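Local coordinates for transcriptional regulator (Enterococcus faecalis, PDB 3QFI), which is of unknown function but is probably a transcriptional regulator of the LytR-CpsA-Psr family, built around a mixed beta-sheet, at residues T45-I50 and L99-H104; D77-A82 and I92-E97. One frame throughout, in Å; residues are numbered along the deposited sequence.

Contact 1: T45-I50 and L99-H104; sequences TMVVTI and LDIPIH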
loop_
_atom_site.group_PDB
_atom_site.type_symbol
_atom_site.label_atom_id
_atom_site.label_comp_id
_atom_site.label_asym_id
_atom_site.label_seq_id
_atom_site.Cartn_x
_atom_site.Cartn_y
_atom_site.Cartn_z
ATOM N N THR A 45 -2.656 -0.950 4.254
ATOM C CA THR A 45 -2.322 -1.901 3.209
ATOM C C THR A 45 -2.092 -1.158 1.914
ATOM O O THR A 45 -2.966 -0.434 1.443
ATOM C CB THR A 45 -3.478 -2.884 3.018
ATOM O OG1 THR A 45 -3.713 -3.568 4.253
ATOM C CG2 THR A 45 -3.166 -3.891 1.917
ATOM N N MET A 46 -0.922 -1.357 1.328
ATOM C CA MET A 46 -0.579 -0.676 0.088
ATOM C C MET A 46 0.019 -1.645 -0.939
ATOM O O MET A 46 0.466 -2.739 -0.586
ATOM C CB MET A 46 0.425 0.440 0.402
ATOM C CG MET A 46 0.738 1.399 -0.735
ATOM S SD MET A 46 2.072 2.578 -0.291
ATOM C CE MET A 46 1.353 3.467 1.137
ATOM N N VAL A 47 0.004 -1.240 -2.209
ATOM C CA VAL A 47 0.577 -2.039 -3.281
ATOM C C VAL A 47 1.429 -1.150 -4.165
ATOM O O VAL A 47 1.033 -0.035 -4.511
ATOM C CB VAL A 47 -0.491 -2.703 -4.160
ATOM C CG1 VAL A 47 0.188 -3.487 -5.275
ATOM C CG2 VAL A 47 -1.362 -3.632 -3.323
ATOM N N VAL A 48 2.612 -1.642 -4.517
ATOM C CA VAL A 48 3.533 -0.886 -5.361
ATOM C C VAL A 48 3.968 -1.738 -6.546
ATOM O O VAL A 48 4.234 -2.931 -6.390
ATOM C CB VAL A 48 4.801 -0.452 -4.568
ATOM C CG1 VAL A 48 5.800 0.228 -5.494
ATOM C CG2 VAL A 48 4.410 0.484 -3.449
ATOM N N THR A 49 4.007 -1.140 -7.734
ATOM C CA THR A 49 4.457 -1.862 -8.921
ATOM C C THR A 49 5.748 -1.222 -9.421
ATOM O O THR A 49 5.811 -0.014 -9.660
ATOM C CB THR A 49 3.412 -1.861 -10.076
ATOM O OG1 THR A 49 3.016 -0.519 -10.387
ATOM C CG2 THR A 49 2.198 -2.694 -9.695
ATOM N N ILE A 50 6.782 -2.045 -9.547
ATOM C CA ILE A 50 8.080 -1.587 -10.005
ATOM C C ILE A 50 8.197 -1.980 -11.476
ATOM O O ILE A 50 8.244 -3.167 -11.809
ATOM C CB ILE A 50 9.211 -2.255 -9.169
ATOM C CG1 ILE A 50 8.859 -2.176 -7.679
ATOM C CG2 ILE A 50 10.558 -1.562 -9.413
ATOM C CD1 ILE A 50 8.688 -0.768 -7.159
ATOM N N LEU A 99 -7.123 -6.773 -7.181
ATOM C CA LEU A 99 -6.422 -6.031 -8.216
ATOM C C LEU A 99 -6.171 -6.860 -9.466
ATOM O O LEU A 99 -5.619 -6.374 -10.447
ATOM C CB LEU A 99 -5.088 -5.527 -7.671
ATOM C CG LEU A 99 -5.216 -4.762 -6.360
ATOM C CD1 LEU A 99 -3.827 -4.396 -5.862
ATOM C CD2 LEU A 99 -6.078 -3.517 -6.558
ATOM N N ASP A 100 -6.577 -8.116 -9.421
ATOM C CA ASP A 100 -6.379 -9.027 -10.530
ATOM C C ASP A 100 -4.940 -8.990 -11.007
ATOM O O ASP A 100 -4.676 -8.928 -12.209
ATOM C CB ASP A 100 -7.306 -8.710 -11.704
ATOM C CG ASP A 100 -7.252 -9.786 -12.784
ATOM O OD1 ASP A 100 -7.366 -10.982 -12.438
ATOM O OD2 ASP A 100 -7.097 -9.439 -13.972
ATOM N N ILE A 101 -4.011 -9.016 -10.058
ATOM C CA ILE A 101 -2.596 -9.020 -10.386
ATOM C C ILE A 101 -1.842 -9.946 -9.465
ATOM O O ILE A 101 -2.332 -10.354 -8.429
ATOM C CB ILE A 101 -1.920 -7.612 -10.261
ATOM C CG1 ILE A 101 -2.085 -7.065 -8.843
ATOM C CG2 ILE A 101 -2.504 -6.647 -11.286
ATOM C CD1 ILE A 101 -1.184 -5.875 -8.567
ATOM N N PRO A 102 -0.631 -10.327 -9.859
ATOM C CA PRO A 102 0.101 -11.210 -8.954
ATOM C C PRO A 102 0.891 -10.337 -7.963
ATOM O O PRO A 102 1.378 -9.261 -8.322
ATOM C CB PRO A 102 1.006 -11.998 -9.900
ATOM C CG PRO A 102 1.342 -10.972 -10.947
ATOM C CD PRO A 102 -0.011 -10.303 -11.197
ATOM N N ILE A 103 0.958 -10.787 -6.714
ATOM C CA ILE A 103 1.701 -10.094 -5.675
ATOM C C ILE A 103 2.951 -10.928 -5.510
ATOM O O ILE A 103 2.922 -11.962 -4.842
ATOM C CB ILE A 103 0.972 -10.099 -4.320
ATOM C CG1 ILE A 103 -0.333 -9.316 -4.409
ATOM C CG2 ILE A 103 1.883 -9.491 -3.250
ATOM C CD1 ILE A 103 -0.149 -7.840 -4.757
ATOM N N HIS A 104 4.047 -10.489 -6.113
ATOM C CA HIS A 104 5.298 -11.231 -6.050
ATOM C C HIS A 104 5.961 -11.256 -4.695
ATOM O O HIS A 104 6.541 -12.270 -4.289
ATOM C CB HIS A 104 6.266 -10.650 -7.057
ATOM C CG HIS A 104 5.718 -10.631 -8.440
ATOM N ND1 HIS A 104 5.423 -9.464 -9.108
ATOM C CD2 HIS A 104 5.349 -11.643 -9.259
ATOM C CE1 HIS A 104 4.896 -9.758 -10.282
ATOM N NE2 HIS A 104 4.841 -11.074 -10.398
#
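Val47 is the side chain through which strand 45-50 meets the loop 99-104, and it can be followed outward from the backbone. Its CB already sits 4.1 Å from Leu99 CD1. CG2, beside the backbone N, meets Leu99 CD1 at 3.6 Å, the closest approach between the segments, so that the valine and the leucine meet tip to tip. CG1 stays near the same leucine methyl, with Val47 CG1 4.2 Å from Leu99 CD1, but it lies anti to the backbone N (chi1 179°), which also turns it toward the later part of the loop: Ile101 CD1 is 4.3 Å from Val47 CG1, and Ile103 CD1 is 4.4 Å from that same methyl. Ile103 does not aim its CB directly at the strand; its bent chain, with chi2 near -62°, brings CD1 round to the valine. All four residues are buried, and the joint is wholly apolar. Val47 also rests on Leu25 and Ile60 of the two flanking strands, 22-28 and 56-62, and on Val95 of helix 80-98, where Ile103 touches Ile92, while the loop crosses one face of the sheet, linking that helix to strand 105-109.

Contact 2: D77-A82 and I92-E97; sequences DKLNHA and INTVQE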
loop_
_atom_site.group_PDB
_atom_site.type_symbol
_atom_site.label_atom_id
_atom_site.label_comp_id
_atom_site.label_asym_id
_atom_site.label_seq_id
_atom_site.Cartn_x
_atom_site.Cartn_y
_atom_site.Cartn_z
ATOM N N ASP A 77 -16.181 -9.787 2.882
ATOM C CA ASP A 77 -16.095 -8.872 4.018
ATOM C C ASP A 77 -15.273 -7.670 3.584
ATOM O O ASP A 77 -14.889 -7.568 2.427
ATOM C CB ASP A 77 -15.403 -9.554 5.204
ATOM C CG ASP A 77 -16.048 -9.212 6.530
ATOM O OD1 ASP A 77 -16.325 -8.011 6.776
ATOM O OD2 ASP A 77 -16.273 -10.150 7.333
ATOM N N LYS A 78 -15.006 -6.750 4.506
ATOM C CA LYS A 78 -14.176 -5.599 4.168
ATOM C C LYS A 78 -12.729 -6.074 4.200
ATOM O O LYS A 78 -12.335 -6.787 5.121
ATOM C CB LYS A 78 -14.387 -4.453 5.167
ATOM C CG LYS A 78 -14.367 -4.864 6.621
ATOM C CD LYS A 78 -14.626 -3.674 7.530
ATOM C CE LYS A 78 -15.824 -2.869 7.069
ATOM N NZ LYS A 78 -16.070 -1.680 7.932
ATOM N N LEU A 79 -11.970 -5.699 3.169
ATOM C CA LEU A 79 -10.560 -6.060 3.003
ATOM C C LEU A 79 -9.737 -6.076 4.290
ATOM O O LEU A 79 -8.812 -6.867 4.462
ATOM C CB LEU A 79 -9.911 -5.084 2.021
ATOM C CG LEU A 79 -8.386 -5.077 1.920
ATOM C CD1 LEU A 79 -7.911 -6.366 1.266
ATOM C CD2 LEU A 79 -7.950 -3.878 1.101
ATOM N N ASN A 80 -10.077 -5.177 5.189
ATOM C CA ASN A 80 -9.382 -5.064 6.448
ATOM C C ASN A 80 -9.291 -6.404 7.195
ATOM O O ASN A 80 -8.228 -6.769 7.690
ATOM C CB ASN A 80 -10.106 -4.033 7.299
ATOM C CG ASN A 80 -9.262 -3.530 8.412
ATOM O OD1 ASN A 80 -9.774 -2.969 9.382
ATOM N ND2 ASN A 80 -7.942 -3.708 8.285
ATOM N N HIS A 81 -10.407 -7.127 7.265
ATOM C CA HIS A 81 -10.468 -8.406 7.967
ATOM C C HIS A 81 -9.721 -9.552 7.311
ATOM O O HIS A 81 -9.714 -10.666 7.838
ATOM C CB HIS A 81 -11.916 -8.852 8.137
ATOM C CG HIS A 81 -12.764 -7.890 8.899
ATOM N ND1 HIS A 81 -14.136 -7.996 8.952
ATOM C CD2 HIS A 81 -12.439 -6.801 9.633
ATOM C CE1 HIS A 81 -14.622 -7.010 9.681
ATOM N NE2 HIS A 81 -13.614 -6.269 10.107
ATOM N N ALA A 82 -9.121 -9.308 6.154
ATOM C CA ALA A 82 -8.394 -10.377 5.473
ATOM C C ALA A 82 -7.218 -10.834 6.331
ATOM O O ALA A 82 -7.114 -12.011 6.698
ATOM C CB ALA A 82 -7.894 -9.901 4.115
ATOM N N ILE A 92 -2.613 -11.381 1.138
ATOM C CA ILE A 92 -1.989 -11.405 -0.172
ATOM C C ILE A 92 -2.963 -11.963 -1.211
ATOM O O ILE A 92 -3.149 -11.370 -2.266
ATOM C CB ILE A 92 -0.727 -12.274 -0.179
ATOM C CG1 ILE A 92 0.351 -11.656 0.709
ATOM C CG2 ILE A 92 -0.226 -12.423 -1.591
ATOM C CD1 ILE A 92 1.563 -12.560 0.919
ATOM N N ASN A 93 -3.585 -13.099 -0.923
ATOM C CA ASN A 93 -4.517 -13.681 -1.881
ATOM C C ASN A 93 -5.703 -12.767 -2.195
ATOM O O ASN A 93 -6.008 -12.547 -3.360
ATOM C CB ASN A 93 -5.011 -15.047 -1.383
ATOM C CG ASN A 93 -3.951 -16.135 -1.519
ATOM O OD1 ASN A 93 -4.231 -17.317 -1.341
ATOM N ND2 ASN A 93 -2.731 -15.735 -1.838
ATOM N N THR A 94 -6.345 -12.238 -1.155
ATOM C CA THR A 94 -7.494 -11.340 -1.274
ATOM C C THR A 94 -7.162 -10.130 -2.139
ATOM O O THR A 94 -7.942 -9.745 -3.013
ATOM C CB THR A 94 -7.969 -10.886 0.142
ATOM O OG1 THR A 94 -8.731 -11.941 0.737
ATOM C CG2 THR A 94 -8.815 -9.619 0.083
ATOM N N VAL A 95 -6.007 -9.529 -1.896
ATOM C CA VAL A 95 -5.585 -8.397 -2.699
ATOM C C VAL A 95 -5.294 -8.856 -4.149
ATOM O O VAL A 95 -5.634 -8.137 -5.087
ATOM C CB VAL A 95 -4.335 -7.713 -2.081
ATOM C CG1 VAL A 95 -3.830 -6.625 -3.002
ATOM C CG2 VAL A 95 -4.693 -7.101 -0.719
ATOM N N GLN A 96 -4.687 -10.041 -4.325
ATOM C CA GLN A 96 -4.375 -10.584 -5.662
ATOM C C GLN A 96 -5.621 -10.777 -6.514
ATOM O O GLN A 96 -5.548 -10.750 -7.743
ATOM C CB GLN A 96 -3.651 -11.943 -5.593
ATOM C CG GLN A 96 -2.121 -11.919 -5.406
ATOM C CD GLN A 96 -1.446 -13.278 -5.702
ATOM O OE1 GLN A 96 -1.928 -14.333 -5.283
ATOM N NE2 GLN A 96 -0.319 -13.243 -6.406
ATOM N N GLU A 97 -6.758 -11.007 -5.861
ATOM C CA GLU A 97 -8.027 -11.185 -6.566
ATOM C C GLU A 97 -8.669 -9.820 -6.814
ATOM O O GLU A 97 -9.291 -9.597 -7.845
ATOM C CB GLU A 97 -8.991 -12.064 -5.751
ATOM C CG GLU A 97 -8.776 -13.579 -5.875
ATOM C CD GLU A 97 -9.012 -14.119 -7.293
ATOM O OE1 GLU A 97 -8.139 -13.919 -8.171
ATOM O OE2 GLU A 97 -10.075 -14.743 -7.527
#
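The four residues that touch here, Leu79 and Ala82 against Thr94 and Val95, carry no flat group; the flat groups, the His81 ring and the Asp77 carboxylate, keep to 77-82 and do not touch 92-97. One face of the His81 ring has Lys78 CG over its centre, 3.7 Å above the plane, and Asp77 OD2 lies in plane at the ring edge. The other carboxylate oxygen, Asp77 OD1, uses its anti lone pair to accept the backbone N-H of Lys78 at 2.9 Å (148°), which ties the carboxylate back to its own strand. Lys78 NZ forms a salt bridge with Asp65 OD2. The chain here passes from the hairpin strand 75-78 into the helical stretch 80-98, whose early and late parts the contact brings together. The CA atoms of Ala82 and Thr94 are only 6.9 Å apart, far closer than twelve residues of straight helix would allow, so the chain must turn back on itself between them. Leu79 has CG anti to its N (chi1 167°), and its side chain slants across those of Thr94 and Val95 on the later turn, CD1 lying 3.6 Å from Thr94 CG2 and 3.9 Å from Val95 CG2. Ala82 CB abuts the same threonine, 4.0 Å from Thr94 OG1. That hydroxyl is hydrogen-bonded to Met90 O, one turn earlier, and, weakly, to Val71 N.

In sequence, both segments of contact 2 fall between the two segments of contact 1, and the centres of the two contacts lie about 12 Å apart. Segment 92-97 runs almost directly into 99-104, and they stay in touch: Ile101 N is 3.3 Å from Gln96 O, a probable hydrogen bond, while Ile103 CB packs 3.8 Å from Ile92 CG2. Val95 joins the two contacts, since it meets Leu79 in contact 2 and also rests on Val47 of the central strand. Leu62 of strand 56-62 touches both Val95 and Leu79. Contact 1 is the more central, about 8 Å from the centre of the chain against about 13 Å for contact 2.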